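Local coordinates for protein superoxide reductase (Giardia intestinalis, PDB 4D7P) that probably reduces superoxide to hydrogen peroxide at a mononuclear non-haem iron centre, at residues E44-G49 against N100-W105. Numbering follows the deposited sequence.
Sequences EKHYIG and NLHGCW. With FE (Fe (III) ion), chain B.
H46 and H102 meet at the iron, each giving it one ring nitrogen: NE2 of H46 at 2.1 Å and, by the nitrogen nearer its own backbone, ND1 of H102 at 2.3 Å. Their planes stand almost perpendicular, at 89°, as adjacent ligands rather than a stacked pair. With CG anti to the backbone N (chi1 -173°), the imidazole of H46 swings toward 100-105, placing NE2 on the iron. The CD1 methyl of L101 sits over one face of the H46 ring, 3.7 Å from the centroid, a CH-pi contact.

One residue back from L101, N100 clasps the loop at K45-Y47 through both ends of its amide. ND2 donates to K45 O in a nearly straight bond (2.9 Å), while OD1 accepts Y47 N at 2.9 Å; N100 N bonds to Y47 O. The N100 amide lies flat on the Y47 ring, the planes 8° apart and CG 3.6 Å above it, and CB adds a CH-pi contact over the same face. The two bonds from the amide fix which end is oxygen.

H19, H40 and C99 bring the iron to the four-histidine, one-cysteine set of superoxide reductases; E17, also of the metal site, touches both H46 and H102. Clamping the backbone on both sides of H46, N100, a second-shell residue, should hold this ligand in position, while the L101 methyl probably restrains its tilt.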
loop_
_atom_site.group_PDB
_atom_site.type_symbol
_atom_site.label_atom_id
_atom_site.label_comp_id
_atom_site.label_asym_id
_atom_site.label_seq_id
_atom_site.Cartn_x
_atom_site.Cartn_y
_atom_site.Cartn_z
ATOM N N GLU A 44 -0.370 -17.417 6.202
ATOM C CA GLU A 44 0.677 -16.533 6.693
ATOM C C GLU A 44 2.016 -16.808 6.031
ATOM O O GLU A 44 2.876 -15.923 5.968
ATOM C CB GLU A 44 0.807 -16.654 8.205
ATOM C CG GLU A 44 -0.450 -16.235 8.919
ATOM C CD GLU A 44 -0.297 -16.217 10.420
ATOM O OE1 GLU A 44 0.551 -16.978 10.945
ATOM O OE2 GLU A 44 -1.025 -15.438 11.075
ATOM N N LYS A 45 2.196 -18.029 5.536
ATOM C CA LYS A 45 3.469 -18.404 4.927
ATOM C C LYS A 45 3.374 -18.545 3.403
ATOM O O LYS A 45 4.398 -18.622 2.717
ATOM C CB LYS A 45 3.996 -19.704 5.546
ATOM C CG LYS A 45 4.388 -19.578 7.015
ATOM C CD LYS A 45 4.851 -20.926 7.586
ATOM C CE LYS A 45 5.043 -20.831 9.084
ATOM N NZ LYS A 45 6.029 -19.771 9.460
ATOM N N HIS A 46 2.153 -18.561 2.868
ATOM C CA HIS A 46 1.964 -18.596 1.414
ATOM C C HIS A 46 0.767 -17.739 1.020
ATOM O O HIS A 46 -0.379 -18.038 1.389
ATOM C CB HIS A 46 1.769 -20.030 0.906
ATOM C CG HIS A 46 1.726 -20.140 -0.594
ATOM N ND1 HIS A 46 1.164 -21.216 -1.246
ATOM C CD2 HIS A 46 2.174 -19.304 -1.562
ATOM C CE1 HIS A 46 1.279 -21.046 -2.553
ATOM N NE2 HIS A 46 1.880 -19.892 -2.773
ATOM N N TYR A 47 1.029 -16.675 0.273
ATOM C CA TYR A 47 -0.008 -15.690 0.007
ATOM C C TYR A 47 0.253 -14.902 -1.268
ATOM O O TYR A 47 1.398 -14.741 -1.685
ATOM C CB TYR A 47 -0.122 -14.730 1.191
ATOM C CG TYR A 47 1.194 -14.050 1.586
ATOM C CD1 TYR A 47 1.561 -12.841 1.019
ATOM C CD2 TYR A 47 2.048 -14.613 2.533
ATOM C CE1 TYR A 47 2.736 -12.208 1.371
ATOM C CE2 TYR A 47 3.254 -13.974 2.900
ATOM C CZ TYR A 47 3.578 -12.763 2.304
ATOM O OH TYR A 47 4.743 -12.089 2.629
ATOM N N ILE A 48 -0.818 -14.438 -1.900
ATOM C CA ILE A 48 -0.684 -13.374 -2.872
ATOM C C ILE A 48 -0.931 -12.091 -2.097
ATOM O O ILE A 48 -2.015 -11.868 -1.538
ATOM C CB ILE A 48 -1.645 -13.525 -4.060
ATOM C CG1 ILE A 48 -1.093 -14.588 -5.013
ATOM C CG2 ILE A 48 -1.808 -12.197 -4.802
ATOM C CD1 ILE A 48 -2.105 -15.036 -6.062
ATOM N N GLY A 49 0.115 -11.281 -2.017
ATOM C CA GLY A 49 0.118 -10.118 -1.160
ATOM C C GLY A 49 -0.460 -8.900 -1.834
ATOM O O GLY A 49 -1.083 -8.056 -1.174
ATOM N N ASN A 100 4.317 -14.558 -2.528
ATOM C CA ASN A 100 5.608 -14.516 -1.845
ATOM C C ASN A 100 6.478 -15.693 -2.259
ATOM O O ASN A 100 7.681 -15.547 -2.438
ATOM C CB ASN A 100 5.435 -14.495 -0.325
ATOM C CG ASN A 100 4.873 -15.800 0.216
ATOM O OD1 ASN A 100 3.873 -16.315 -0.291
ATOM N ND2 ASN A 100 5.515 -16.343 1.241
ATOM N N LEU A 101 5.872 -16.857 -2.451
ATOM C CA LEU A 101 6.668 -18.032 -2.777
ATOM C C LEU A 101 6.972 -18.096 -4.266
ATOM O O LEU A 101 8.037 -18.560 -4.660
ATOM C CB LEU A 101 5.959 -19.313 -2.330
ATOM C CG LEU A 101 5.831 -19.509 -0.817
ATOM C CD1 LEU A 101 5.125 -20.818 -0.500
ATOM C CD2 LEU A 101 7.199 -19.452 -0.137
ATOM N N HIS A 102 6.057 -17.607 -5.097
ATOM C CA HIS A 102 6.126 -17.919 -6.523
ATOM C C HIS A 102 6.252 -16.731 -7.460
ATOM O O HIS A 102 6.162 -16.891 -8.677
ATOM C CB HIS A 102 4.906 -18.749 -6.904
ATOM C CG HIS A 102 4.829 -20.042 -6.160
ATOM N ND1 HIS A 102 3.682 -20.478 -5.537
ATOM C CD2 HIS A 102 5.775 -20.983 -5.912
ATOM C CE1 HIS A 102 3.918 -21.632 -4.938
ATOM N NE2 HIS A 102 5.181 -21.961 -5.152
ATOM N N GLY A 103 6.473 -15.548 -6.902
ATOM C CA GLY A 103 6.767 -14.383 -7.716
ATOM C C GLY A 103 5.558 -13.762 -8.383
ATOM O O GLY A 103 4.417 -14.003 -7.973
ATOM N N CYS A 104 5.811 -12.958 -9.417
ATOM C CA CYS A 104 4.764 -12.167 -10.071
ATOM C C CYS A 104 4.127 -12.889 -11.241
ATOM O O CYS A 104 4.804 -13.587 -11.984
ATOM C CB CYS A 104 5.330 -10.826 -10.555
ATOM S SG CYS A 104 5.869 -9.724 -9.204
ATOM N N TRP A 105 2.819 -12.719 -11.404
ATOM C CA TRP A 105 2.103 -13.331 -12.521
ATOM C C TRP A 105 1.192 -12.302 -13.147
ATOM O O TRP A 105 0.391 -11.676 -12.457
ATOM C CB TRP A 105 1.310 -14.541 -12.050
ATOM C CG TRP A 105 2.184 -15.626 -11.539
ATOM C CD1 TRP A 105 2.824 -15.668 -10.329
ATOM C CD2 TRP A 105 2.525 -16.835 -12.216
ATOM N NE1 TRP A 105 3.545 -16.834 -10.216
ATOM C CE2 TRP A 105 3.379 -17.569 -11.363
ATOM C CE3 TRP A 105 2.188 -17.375 -13.462
ATOM C CZ2 TRP A 105 3.910 -18.813 -11.719
ATOM C CZ3 TRP A 105 2.715 -18.610 -13.816
ATOM C CH2 TRP A 105 3.564 -19.316 -12.947
HETATM FE FE FE B . 1.896 -19.179 -4.755
#